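Local coordinates for uncharacterized tRNA/rRNA methyltransferase HI_0380 (Haemophilus influenzae, PDB 3ILK), which probably methylates tRNA or rRNA with S-adenosyl-L-methionine, as a member of the TrmH (SpoU) family, although its own substrate is unknown, at residues L132-N137 with Q150-E155; I10-T15 with L143-A148; L77-S82 with R96-K101; F113-E116 with L120-E123; E6-V11 with E100-Y105. All blocks are in the same frame, centred on the assembly; numbering follows the deposited sequence.

Overall arrangement
Strand 8-13 at the N terminus opens two long loops. Contact 5 closes the first by bringing residues 6-11 against the end of helix 95-104, and contact 2 closes the second, wider one at the start of helix 145-169. Contact 3 joins strand 77-81 to helix 95-104 and ends on the same stretch as contact 5. Contact 4 closes a short turn between strand 109-113 and helix 122-126; both it and contact 3 nest inside the loop of contact 2. Contact 1 closes the loop from strand 130-132 to helix 145-169 and crosses contact 2 along the chain. Contacts 1, 2, 3 and 5 tie helices 95-104 and 145-169 to the sheet or its loops.

Contact 1 (L132-N137 with Q150-E155); sequences LNIPAN and QLVSYE. With EDO (1,2-ethanediol), chain D.
Ile134 gives up the most surface here (49 Å²), followed by Val152 (46 Å²) and Leu151 (37 Å²), and its two branches part to meet the two helix residues. Its CG2 methyl lies 3.8 Å from Leu151 CD1, the side chains passing at a slant. Its longer branch ends in CD1, which makes a looser approach of 4.4 Å to Val152 CG2. A chi1 of -58° accounts for this fork: CG2 stands anti to the backbone N and CG1 anti to the carbonyl carbon. The same Val152 CG2 meets a second partner, for Leu132 CD2 comes tip to tip with it at 3.7 Å. Val152 CG2 is therefore shared between Leu132, at the end of strand 130-132, and Ile134 of the loop, and the contact is wholly apolar.

The backbone of Ile134 does something different. Its N-H gives a nearly straight bond (171°) to O1 of a bound 1,2-ethanediol, with N to O1 2.8 Å. This diol probably came from the crystallisation liquor, yet it lies beside a residue assigned to S-adenosyl-L-methionine binding by similarity, which is consistent with a cofactor pocket on that side. Side chain and backbone N-H of Ile134 are thus engaged on different partners.

SPOUT domains carry a trefoil knot in their C-terminal part, to which this loop and helix probably belong. Leu132 pairs by backbone bonds with Gly80 of strand 77-81 and Ser82 just after it, and touches Cys98 of helix 95-104. Helix 145-169 meanwhile lies at the dimer interface, where Leu151 packs on Leu151 of the second subunit.

Contact 2 (I10-T15 with L143-A148); sequences IVLIET and LNLAMA. With EDO (1,2-ethanediol), chain C.
The helix turn that holds Leu145 against Leu12 and Thr15 is fastened by a 2.9 Å bond from Met147 N, in a selenomethionine, to Asn144 OD1. The bond is close to straight at the hydrogen (166°), and the donor stands almost in line with the side-chain C=O (173°). Asn144 is the N-cap residue, so its amide oxygen satisfies an N-H that the first turn of helix 145-169 leaves without a backbone acceptor. The main chain adds Ala148 N to Asn144 O at 3.0 Å.

From this capped turn Leu145 reaches across to strand 8-13, where its CA is 8.4 Å from that of Leu12. CG is anti to the backbone N (chi1 -169°), and the CD2 methyl takes both partners: Thr15 CG2 at 3.7 Å and Leu12 CD1 at a looser 4.3 Å. Thr15 and Leu145 meet at about a right angle, methyl against methyl. In fold terms, the start of the helix packs over one face of the parallel sheet. Leu145 also rests on Phe113 of neighbouring strand 109-113, while Leu12 lies against Ala24 of helix 18-31.

The other methyl of Leu145 faces a bound 1,2-ethanediol, with CD1 to its C1 3.8 Å. The diol O2 donates a weak bond of 3.1 Å to Leu143 O. Leu143 is assigned to S-adenosyl-L-methionine binding by similarity, which makes a cofactor pocket here plausible. Leu145 N donates to Glu116 OE1, and across the dimer interface Met147 packs on Met147 of the second subunit.

Contact 3 (L77-S82 with R96-K101); sequences LVIGTS and RECAEK. With EDO (1,2-ethanediol), chain C.
A chi1 of -61° on Ile79 sets its CG2 anti to the backbone N, and on Cys98 a chi1 of -178° sets SG anti likewise; these two settings bring methyl and sulfur together. Cys98 SG sits 3.9 Å from Ile79 CG2 and 4.2 Å from Ile79 CG1, in contact with both branches where they leave CB. The approach is apolar, at a CA separation of 8.3 Å between Ile79 and Cys98.

Helix 95-104 leads from edge strand 92-93 to strand 109-113, and since these strands are parallel in one sheet the connection is a beta-alpha-beta crossover. Strands 77-81 and 130-132 lie between the two, and the helix packs on them through Ile79 and Leu132. One helix turn beyond Cys98, Leu77 CD2 approaches Lys101 O at 4.4 Å, a loose packing of methyl on backbone. The Lys101 side chain starts toward the strand, but its end leads off to a cation-pi contact with Tyr130 and a long ion pair with Glu97.

At the far end of the strand, Thr81 OG1 makes a weak 3.3 Å bond with O1 of a bound 1,2-ethanediol. Thr81 and Ser82 are assigned to S-adenosyl-L-methionine binding by similarity.

Contact 4 (F113-E116 with L120-E123); sequences FGRE and LTNE
Close apolar packing joins Leu120 to Gly114, whose CA atoms are 5.1 Å apart. Leu120 CD2 presses on Gly114 CA at 3.5 Å, and CG stands behind it at 4.0 Å from the same CA. Because Gly114 has no side chain, the leucine methyl can rest directly on the main chain.

Around the Arg115 guanidinium the contacts are also of the van der Waals kind. Leu120 CA lies at the edge of the group, near its plane, 3.8 Å from Arg115 NH1, and Thr121 CG2 comes obliquely to the same NH1 at 3.9 Å. A chain bent at chi2 (146°) and chi3 (-96°) brings the guanidinium back alongside residues 120-121.

The motif G-x-E-x-x-G-L of the SpoU family runs from Gly114 to Leu120, the first residue of segment 120-123; Gly114 is assigned to S-adenosyl-L-methionine binding by similarity. The turn links the end of strand 109-113 to the start of helix 122-126.

The polar ends of Arg115 and Thr121 find partners beyond the segments. Arg115 forms salt bridges through NH1 to Glu124 and through NH2 to Glu14, while NE donates to Gly119 O, so three nitrogens together restrain the rotation of the guanidinium. Thr121, the N-cap, holds a backbone N of the first helical turn with its side chain and gives its own N-H to Glu124 OE1, an exchange consistent with a capping box.

Contact 5 (E6-V11 with E100-Y105); sequences ENIRIV and EKVVAY
Strand 8-11 and the last turns of helix 95-104 come nearest at Ile8 and Val102, with CA atoms 8.2 Å apart. The side chains meet there at about a right angle. A single methyl, Val102 CG1, touches Ile8 CG1 and Ile8 CD1, each at 3.9 Å, lying against the side of the isoleucine's longer arm. The valine CG1 takes the position anti to its own N (chi1 -179°), while the isoleucine arm stands anti to the carbonyl carbon (chi1 -59°), its end bending nearer the helix than its CB does.

Next to this pair, at the rim, Asn7 OD1 and Tyr105 O approach to 4.2 Å. Both are acceptors, so this is proximity and not bonding. Tyr105 N is held by Val102 O at 2.9 Å, and the Tyr105 hydroxyl turns to Ser76 OG.

Strand 109-113 adds Ile111 against Ile8 and Ile109 against Val102, and Leu156 of helix 145-169 also meets the valine. With 92 Å² buried and only methyl and methylene groups meeting closely, the join between sheet and helix depends here on dispersion and exclusion of water.

Contact 1 (L132-N137 with Q150-E155)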
# COMPACT_ATOMS: atom_id res chain seq x y z
N LEU A 132 17.21 14.57 3.66
CA LEU A 132 16.22 13.52 3.54
C LEU A 132 16.59 12.34 4.41
O LEU A 132 17.64 11.73 4.22
CB LEU A 132 16.05 13.12 2.07
CG LEU A 132 15.08 11.94 1.78
CD1 LEU A 132 13.72 12.31 2.28
CD2 LEU A 132 15.03 11.62 0.26
N ASN A 133 15.74 12.04 5.39
CA ASN A 133 16.05 10.92 6.25
C ASN A 133 14.95 9.90 6.10
O ASN A 133 13.75 10.25 6.14
CB ASN A 133 16.18 11.35 7.73
CG ASN A 133 16.39 10.17 8.65
OD1 ASN A 133 15.48 9.73 9.34
ND2 ASN A 133 17.59 9.61 8.61
N ILE A 134 15.33 8.63 6.00
CA ILE A 134 14.35 7.58 5.81
C ILE A 134 14.05 6.96 7.17
O ILE A 134 14.95 6.35 7.79
CB ILE A 134 14.86 6.50 4.85
CG1 ILE A 134 15.23 7.09 3.48
CG2 ILE A 134 13.79 5.40 4.69
CD1 ILE A 134 15.80 6.06 2.42
N PRO A 135 12.79 7.09 7.63
CA PRO A 135 12.45 6.51 8.93
C PRO A 135 12.83 5.02 8.91
O PRO A 135 12.55 4.31 7.93
CB PRO A 135 10.94 6.63 8.97
CG PRO A 135 10.64 7.76 8.06
CD PRO A 135 11.59 7.58 6.93
N ALA A 136 13.45 4.55 9.98
CA ALA A 136 14.00 3.22 9.97
C ALA A 136 14.12 2.72 11.39
O ALA A 136 13.90 3.47 12.33
CB ALA A 136 15.37 3.20 9.20
N ASN A 137 14.40 1.44 11.53
CA ASN A 137 14.70 0.84 12.83
C ASN A 137 15.82 1.68 13.50
O ASN A 137 16.90 1.82 12.93
CB ASN A 137 15.19 -0.61 12.60
CG ASN A 137 15.48 -1.37 13.89
OD1 ASN A 137 15.41 -0.83 15.01
ND2 ASN A 137 15.81 -2.67 13.73
N GLN A 150 15.63 2.85 -4.30
CA GLN A 150 14.33 2.16 -4.51
C GLN A 150 13.25 2.89 -3.73
O GLN A 150 12.23 3.28 -4.31
CB GLN A 150 14.44 0.70 -4.07
CG GLN A 150 13.26 -0.24 -4.47
CD GLN A 150 12.94 -0.29 -5.96
OE1 GLN A 150 12.12 0.50 -6.42
NE2 GLN A 150 13.50 -1.27 -6.72
N LEU A 151 13.48 3.14 -2.43
CA LEU A 151 12.41 3.71 -1.59
C LEU A 151 12.11 5.13 -1.96
O LEU A 151 10.94 5.54 -1.99
CB LEU A 151 12.78 3.70 -0.10
CG LEU A 151 12.79 2.42 0.71
CD1 LEU A 151 12.65 2.79 2.16
CD2 LEU A 151 11.62 1.52 0.30
N VAL A 152 13.14 5.90 -2.27
CA VAL A 152 12.87 7.37 -2.58
C VAL A 152 12.13 7.45 -3.93
O VAL A 152 11.19 8.25 -4.11
CB VAL A 152 14.19 8.15 -2.66
CG1 VAL A 152 13.98 9.57 -3.26
CG2 VAL A 152 14.85 8.22 -1.28
N SER A 153 12.58 6.61 -4.88
CA SER A 153 11.98 6.52 -6.25
C SER A 153 10.52 6.13 -6.16
O SER A 153 9.66 6.71 -6.86
CB SER A 153 12.69 5.45 -7.11
OG SER A 153 14.06 5.77 -7.31
N TYR A 154 10.23 5.14 -5.31
CA TYR A 154 8.87 4.71 -5.10
C TYR A 154 7.99 5.90 -4.55
O TYR A 154 6.93 6.13 -5.04
CB TYR A 154 8.84 3.50 -4.18
CG TYR A 154 7.48 3.26 -3.53
CD1 TYR A 154 6.44 2.60 -4.23
CD2 TYR A 154 7.23 3.66 -2.25
CE1 TYR A 154 5.21 2.38 -3.63
CE2 TYR A 154 5.98 3.44 -1.65
CZ TYR A 154 4.99 2.80 -2.35
OH TYR A 154 3.76 2.55 -1.78
N GLU A 155 8.45 6.64 -3.56
CA GLU A 155 7.66 7.74 -3.00
C GLU A 155 7.53 8.83 -4.06
O GLU A 155 6.48 9.44 -4.18
CB GLU A 155 8.30 8.32 -1.72
CG GLU A 155 8.06 7.55 -0.42
CD GLU A 155 6.60 7.49 0.05
OE1 GLU A 155 6.38 7.21 1.24
OE2 GLU A 155 5.66 7.74 -0.73
C1 EDO D . 18.94 8.52 4.87
O1 EDO D . 18.08 7.96 5.86
C2 EDO D . 20.19 7.66 4.76
O2 EDO D . 20.08 6.85 3.57

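Contact 2 (I10-T15 with L143-A148)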
# COMPACT_ATOMS: atom_id res chain seq x y z
N ILE A 10 19.17 11.85 -10.15
CA ILE A 10 19.62 11.04 -9.03
C ILE A 10 21.16 11.07 -9.01
O ILE A 10 21.80 10.69 -9.98
CB ILE A 10 19.08 9.58 -9.17
CG1 ILE A 10 17.54 9.54 -9.13
CG2 ILE A 10 19.69 8.61 -8.11
CD1 ILE A 10 16.93 9.94 -7.79
N VAL A 11 21.74 11.56 -7.92
CA VAL A 11 23.20 11.64 -7.85
C VAL A 11 23.74 10.63 -6.84
O VAL A 11 23.32 10.62 -5.71
CB VAL A 11 23.68 13.06 -7.43
CG1 VAL A 11 25.26 13.09 -7.39
CG2 VAL A 11 23.01 14.19 -8.36
N LEU A 12 24.70 9.81 -7.24
CA LEU A 12 25.32 8.89 -6.32
C LEU A 12 26.80 9.28 -6.05
O LEU A 12 27.69 9.21 -6.96
CB LEU A 12 25.27 7.46 -6.91
CG LEU A 12 23.98 6.93 -7.52
CD1 LEU A 12 24.17 5.43 -7.99
CD2 LEU A 12 22.77 7.04 -6.57
N ILE A 13 27.04 9.67 -4.79
CA ILE A 13 28.38 10.08 -4.34
C ILE A 13 29.29 8.90 -4.05
O ILE A 13 29.06 8.14 -3.12
CB ILE A 13 28.34 10.90 -3.06
CG1 ILE A 13 27.30 12.06 -3.17
CG2 ILE A 13 29.72 11.48 -2.74
CD1 ILE A 13 27.53 13.03 -4.33
N GLU A 14 30.37 8.83 -4.83
CA GLU A 14 31.43 7.82 -4.63
C GLU A 14 30.88 6.47 -4.36
O GLU A 14 30.97 6.00 -3.25
CB GLU A 14 32.38 8.21 -3.49
CG GLU A 14 32.98 9.58 -3.71
CD GLU A 14 33.89 10.01 -2.58
OE1 GLU A 14 34.41 9.14 -1.83
OE2 GLU A 14 34.15 11.20 -2.47
N THR A 15 30.34 5.82 -5.38
CA THR A 15 29.89 4.46 -5.22
C THR A 15 31.14 3.62 -5.16
O THR A 15 32.17 4.02 -5.70
CB THR A 15 29.08 4.00 -6.46
OG1 THR A 15 29.90 4.12 -7.65
CG2 THR A 15 27.80 4.81 -6.60
N LEU A 143 20.29 1.84 5.31
CA LEU A 143 19.86 1.27 4.06
C LEU A 143 21.12 1.18 3.21
O LEU A 143 21.96 2.10 3.23
CB LEU A 143 18.87 2.20 3.38
CG LEU A 143 17.45 2.49 3.94
CD1 LEU A 143 16.50 1.46 3.37
CD2 LEU A 143 17.31 2.58 5.49
N ASN A 144 21.31 0.11 2.47
CA ASN A 144 22.35 0.25 1.46
C ASN A 144 21.82 1.15 0.31
O ASN A 144 20.61 1.48 0.23
CB ASN A 144 22.88 -1.08 0.99
CG ASN A 144 22.03 -1.67 -0.07
OD1 ASN A 144 21.05 -1.05 -0.52
ND2 ASN A 144 22.41 -2.85 -0.51
N LEU A 145 22.72 1.51 -0.59
CA LEU A 145 22.46 2.51 -1.61
C LEU A 145 21.19 2.24 -2.45
O LEU A 145 20.28 3.07 -2.55
CB LEU A 145 23.73 2.65 -2.48
CG LEU A 145 23.76 3.83 -3.45
CD1 LEU A 145 23.41 5.11 -2.71
CD2 LEU A 145 25.15 3.98 -4.09
N ALA A 146 21.15 1.07 -3.06
CA ALA A 146 20.05 0.60 -3.89
C ALA A 146 18.72 0.60 -3.12
O ALA A 146 17.71 0.94 -3.71
CB ALA A 146 20.34 -0.82 -4.37
N MSE A 147 18.74 0.20 -1.85
CA MSE A 147 17.54 0.18 -1.00
C MSE A 147 17.06 1.62 -0.87
O MSE A 147 15.87 1.90 -1.04
CB MSE A 147 17.86 -0.41 0.40
CG MSE A 147 18.16 -1.90 0.45
SE MSE A 147 18.98 -2.58 2.17
CE MSE A 147 18.73 -4.53 1.77
N ALA A 148 17.99 2.56 -0.62
CA ALA A 148 17.60 3.94 -0.45
C ALA A 148 17.00 4.55 -1.72
O ALA A 148 16.01 5.28 -1.66
CB ALA A 148 18.76 4.79 0.12
C1 EDO C . 22.72 6.88 0.59
O1 EDO C . 21.47 7.06 1.28
C2 EDO C . 23.47 5.64 1.13
O2 EDO C . 22.61 4.85 1.97

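Contact 3 (L77-S82 with R96-K101)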
# COMPACT_ATOMS: atom_id res chain seq x y z
N LEU A 77 16.78 22.98 -6.87
CA LEU A 77 16.35 22.34 -5.62
C LEU A 77 17.23 21.12 -5.45
O LEU A 77 17.24 20.29 -6.30
CB LEU A 77 14.91 21.85 -5.63
CG LEU A 77 14.30 21.08 -4.41
CD1 LEU A 77 14.45 21.81 -3.05
CD2 LEU A 77 12.78 20.69 -4.61
N VAL A 78 17.94 21.07 -4.33
CA VAL A 78 18.89 20.05 -4.03
C VAL A 78 18.48 19.37 -2.72
O VAL A 78 18.27 20.05 -1.73
CB VAL A 78 20.26 20.68 -3.88
CG1 VAL A 78 21.35 19.59 -3.55
CG2 VAL A 78 20.62 21.44 -5.19
N ILE A 79 18.37 18.03 -2.74
CA ILE A 79 17.95 17.29 -1.59
C ILE A 79 19.08 16.33 -1.36
O ILE A 79 19.42 15.56 -2.30
CB ILE A 79 16.71 16.43 -1.83
CG1 ILE A 79 15.48 17.31 -2.24
CG2 ILE A 79 16.28 15.69 -0.53
CD1 ILE A 79 15.33 18.44 -1.36
N GLY A 80 19.66 16.35 -0.16
CA GLY A 80 20.70 15.28 0.18
C GLY A 80 20.18 14.31 1.23
O GLY A 80 19.48 14.70 2.17
N THR A 81 20.48 13.02 1.10
CA THR A 81 20.02 12.10 2.11
C THR A 81 20.96 12.29 3.30
O THR A 81 22.14 12.68 3.15
CB THR A 81 20.13 10.60 1.68
OG1 THR A 81 21.47 10.37 1.30
CG2 THR A 81 19.22 10.26 0.49
N SER A 82 20.42 12.06 4.49
CA SER A 82 21.22 12.10 5.70
C SER A 82 20.61 11.37 6.88
O SER A 82 19.38 11.21 6.97
CB SER A 82 21.57 13.52 6.08
OG SER A 82 20.54 14.17 6.77
N ARG A 96 8.01 10.92 2.15
CA ARG A 96 6.68 11.35 1.71
C ARG A 96 6.62 12.87 1.48
O ARG A 96 6.30 13.31 0.39
CB ARG A 96 5.61 10.89 2.71
CG ARG A 96 4.28 10.76 2.08
CD ARG A 96 3.41 9.71 2.76
NE ARG A 96 3.97 8.36 2.64
CZ ARG A 96 3.52 7.28 3.29
NH1 ARG A 96 4.11 6.10 3.09
NH2 ARG A 96 2.49 7.37 4.15
N GLU A 97 6.93 13.67 2.50
CA GLU A 97 6.95 15.13 2.34
C GLU A 97 7.95 15.51 1.27
O GLU A 97 7.72 16.37 0.46
CB GLU A 97 7.38 15.84 3.63
CG GLU A 97 6.97 17.33 3.67
CD GLU A 97 7.66 18.12 4.80
OE1 GLU A 97 8.06 17.52 5.84
OE2 GLU A 97 7.79 19.37 4.65
N CYS A 98 9.10 14.86 1.26
CA CYS A 98 10.10 15.18 0.26
C CYS A 98 9.56 15.04 -1.19
O CYS A 98 9.75 15.94 -2.02
CB CYS A 98 11.29 14.27 0.43
SG CYS A 98 12.52 14.74 -0.78
N ALA A 99 8.87 13.92 -1.47
CA ALA A 99 8.28 13.66 -2.79
C ALA A 99 7.19 14.69 -3.15
O ALA A 99 7.10 15.15 -4.31
CB ALA A 99 7.70 12.22 -2.82
N GLU A 100 6.39 15.09 -2.17
CA GLU A 100 5.40 16.11 -2.47
C GLU A 100 6.05 17.42 -2.90
O GLU A 100 5.57 18.06 -3.83
CB GLU A 100 4.48 16.38 -1.29
CG GLU A 100 3.55 15.23 -1.03
CD GLU A 100 2.92 15.34 0.32
OE1 GLU A 100 2.50 14.28 0.86
OE2 GLU A 100 2.88 16.49 0.85
N LYS A 101 7.16 17.79 -2.24
CA LYS A 101 7.89 18.98 -2.67
C LYS A 101 8.52 18.81 -4.04
O LYS A 101 8.51 19.74 -4.80
CB LYS A 101 9.05 19.28 -1.72
CG LYS A 101 8.75 20.11 -0.50
CD LYS A 101 10.14 20.37 0.14
CE LYS A 101 10.09 20.33 1.63
NZ LYS A 101 9.49 21.62 2.16
C1 EDO C . 22.72 6.88 0.59
O1 EDO C . 21.47 7.06 1.28
C2 EDO C . 23.47 5.64 1.13
O2 EDO C . 22.61 4.85 1.97

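Contact 4 (F113-E116 with L120-E123)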
# COMPACT_ATOMS: atom_id res chain seq x y z
N PHE A 113 22.54 11.10 -2.92
CA PHE A 113 22.74 9.95 -2.04
C PHE A 113 24.19 9.94 -1.64
O PHE A 113 25.10 9.73 -2.50
CB PHE A 113 22.30 8.67 -2.76
CG PHE A 113 20.80 8.62 -3.02
CD1 PHE A 113 20.23 9.30 -4.11
CD2 PHE A 113 19.97 7.89 -2.17
CE1 PHE A 113 18.85 9.26 -4.34
CE2 PHE A 113 18.60 7.86 -2.38
CZ PHE A 113 18.04 8.56 -3.46
N GLY A 114 24.43 10.15 -0.34
CA GLY A 114 25.79 10.29 0.15
C GLY A 114 26.31 8.89 0.31
O GLY A 114 25.56 7.92 0.17
N ARG A 115 27.60 8.80 0.60
CA ARG A 115 28.25 7.54 0.86
C ARG A 115 27.65 6.76 2.04
O ARG A 115 27.39 7.33 3.12
CB ARG A 115 29.71 7.83 1.16
CG ARG A 115 30.41 8.65 0.08
CD ARG A 115 31.49 9.63 0.66
NE ARG A 115 30.86 10.95 0.82
CZ ARG A 115 31.28 12.09 0.26
NH1 ARG A 115 30.61 13.19 0.46
NH2 ARG A 115 32.36 12.12 -0.52
N GLU A 116 27.47 5.45 1.84
CA GLU A 116 27.03 4.53 2.87
C GLU A 116 27.93 4.68 4.13
O GLU A 116 29.14 4.74 4.03
CB GLU A 116 27.11 3.10 2.30
CG GLU A 116 25.96 2.15 2.70
CD GLU A 116 25.88 0.90 1.81
OE1 GLU A 116 25.60 1.04 0.58
OE2 GLU A 116 26.09 -0.22 2.36
N LEU A 120 27.34 12.82 3.62
CA LEU A 120 27.87 13.99 2.98
C LEU A 120 28.67 14.87 3.95
O LEU A 120 28.51 14.81 5.19
CB LEU A 120 26.69 14.84 2.42
CG LEU A 120 25.76 14.08 1.44
CD1 LEU A 120 24.48 14.93 1.17
CD2 LEU A 120 26.41 13.72 0.08
N THR A 121 29.54 15.69 3.37
CA THR A 121 30.47 16.49 4.13
C THR A 121 29.65 17.70 4.55
O THR A 121 28.56 17.94 4.00
CB THR A 121 31.72 16.96 3.28
OG1 THR A 121 31.25 17.77 2.20
CG2 THR A 121 32.50 15.74 2.69
N ASN A 122 30.17 18.40 5.56
CA ASN A 122 29.71 19.70 5.94
C ASN A 122 29.37 20.61 4.75
O ASN A 122 28.27 21.05 4.69
CB ASN A 122 30.78 20.41 6.79
CG ASN A 122 30.45 20.48 8.25
OD1 ASN A 122 29.28 20.31 8.66
ND2 ASN A 122 31.46 20.77 9.08
N GLU A 123 30.33 20.96 3.89
CA GLU A 123 30.08 21.74 2.67
C GLU A 123 28.91 21.18 1.81
O GLU A 123 27.97 21.95 1.43
CB GLU A 123 31.37 21.80 1.82
CG GLU A 123 31.27 22.59 0.53
CD GLU A 123 32.60 22.63 -0.23
OE1 GLU A 123 33.46 21.70 -0.07
OE2 GLU A 123 32.79 23.62 -0.98

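Contact 5 (E6-V11 with E100-Y105)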
# COMPACT_ATOMS: atom_id res chain seq x y z
N GLU A 6 11.58 12.99 -15.27
CA GLU A 6 12.80 13.28 -16.02
C GLU A 6 13.52 14.58 -15.64
O GLU A 6 14.74 14.70 -15.86
CB GLU A 6 12.50 13.25 -17.53
CG GLU A 6 12.67 11.88 -18.26
CD GLU A 6 11.75 10.75 -17.74
OE1 GLU A 6 12.02 10.21 -16.62
OE2 GLU A 6 10.78 10.37 -18.47
N ASN A 7 12.80 15.56 -15.09
CA ASN A 7 13.44 16.69 -14.42
C ASN A 7 14.06 16.36 -13.03
O ASN A 7 14.37 17.29 -12.27
CB ASN A 7 12.52 17.94 -14.31
CG ASN A 7 11.36 17.77 -13.28
OD1 ASN A 7 10.65 18.75 -12.93
ND2 ASN A 7 11.15 16.54 -12.81
N ILE A 8 14.24 15.06 -12.71
CA ILE A 8 14.85 14.67 -11.41
C ILE A 8 16.17 13.93 -11.65
O ILE A 8 16.17 12.87 -12.24
CB ILE A 8 13.94 13.73 -10.57
CG1 ILE A 8 12.57 14.38 -10.25
CG2 ILE A 8 14.70 13.22 -9.32
CD1 ILE A 8 11.42 13.31 -9.90
N ARG A 9 17.26 14.51 -11.21
CA ARG A 9 18.57 13.87 -11.32
C ARG A 9 18.86 13.14 -10.04
O ARG A 9 18.89 13.75 -8.96
CB ARG A 9 19.65 14.93 -11.61
CG ARG A 9 21.10 14.35 -11.79
CD ARG A 9 22.12 15.43 -12.10
NE ARG A 9 21.72 16.28 -13.24
CZ ARG A 9 22.17 17.51 -13.49
NH1 ARG A 9 23.08 18.12 -12.72
NH2 ARG A 9 21.67 18.15 -14.54
N ILE A 10 19.17 11.85 -10.15
CA ILE A 10 19.62 11.04 -9.03
C ILE A 10 21.16 11.07 -9.01
O ILE A 10 21.80 10.69 -9.98
CB ILE A 10 19.08 9.58 -9.17
CG1 ILE A 10 17.54 9.54 -9.13
CG2 ILE A 10 19.69 8.61 -8.11
CD1 ILE A 10 16.93 9.94 -7.79
N VAL A 11 21.74 11.56 -7.92
CA VAL A 11 23.20 11.64 -7.85
C VAL A 11 23.74 10.63 -6.84
O VAL A 11 23.32 10.62 -5.71
CB VAL A 11 23.68 13.06 -7.43
CG1 VAL A 11 25.26 13.09 -7.39
CG2 VAL A 11 23.01 14.19 -8.36
N GLU A 100 6.39 15.09 -2.17
CA GLU A 100 5.40 16.11 -2.47
C GLU A 100 6.05 17.42 -2.90
O GLU A 100 5.57 18.06 -3.83
CB GLU A 100 4.48 16.38 -1.29
CG GLU A 100 3.55 15.23 -1.03
CD GLU A 100 2.92 15.34 0.32
OE1 GLU A 100 2.50 14.28 0.86
OE2 GLU A 100 2.88 16.49 0.85
N LYS A 101 7.16 17.79 -2.24
CA LYS A 101 7.89 18.98 -2.67
C LYS A 101 8.52 18.81 -4.04
O LYS A 101 8.51 19.74 -4.80
CB LYS A 101 9.05 19.28 -1.72
CG LYS A 101 8.75 20.11 -0.50
CD LYS A 101 10.14 20.37 0.14
CE LYS A 101 10.09 20.33 1.63
NZ LYS A 101 9.49 21.62 2.16
N VAL A 102 9.20 17.68 -4.31
CA VAL A 102 9.83 17.49 -5.60
C VAL A 102 8.77 17.64 -6.73
O VAL A 102 8.95 18.43 -7.69
CB VAL A 102 10.59 16.14 -5.61
CG1 VAL A 102 11.28 15.90 -6.94
CG2 VAL A 102 11.71 16.21 -4.50
N VAL A 103 7.63 16.97 -6.55
CA VAL A 103 6.61 16.91 -7.55
C VAL A 103 5.98 18.29 -7.80
O VAL A 103 5.53 18.55 -8.91
CB VAL A 103 5.49 15.89 -7.13
CG1 VAL A 103 4.22 16.62 -6.63
CG2 VAL A 103 5.17 15.03 -8.29
N ALA A 104 5.94 19.17 -6.80
CA ALA A 104 5.41 20.53 -7.05
C ALA A 104 6.56 21.52 -7.46
O ALA A 104 6.31 22.70 -7.73
CB ALA A 104 4.74 21.01 -5.81
N TYR A 105 7.82 21.06 -7.51
CA TYR A 105 8.94 22.00 -7.77
C TYR A 105 9.05 22.42 -9.25
O TYR A 105 9.26 21.59 -10.14
CB TYR A 105 10.34 21.49 -7.29
CG TYR A 105 11.33 22.65 -7.37
CD1 TYR A 105 11.18 23.76 -6.54
CD2 TYR A 105 12.36 22.68 -8.34
CE1 TYR A 105 12.03 24.82 -6.60
CE2 TYR A 105 13.23 23.82 -8.44
CZ TYR A 105 13.07 24.83 -7.54
OH TYR A 105 13.86 25.93 -7.59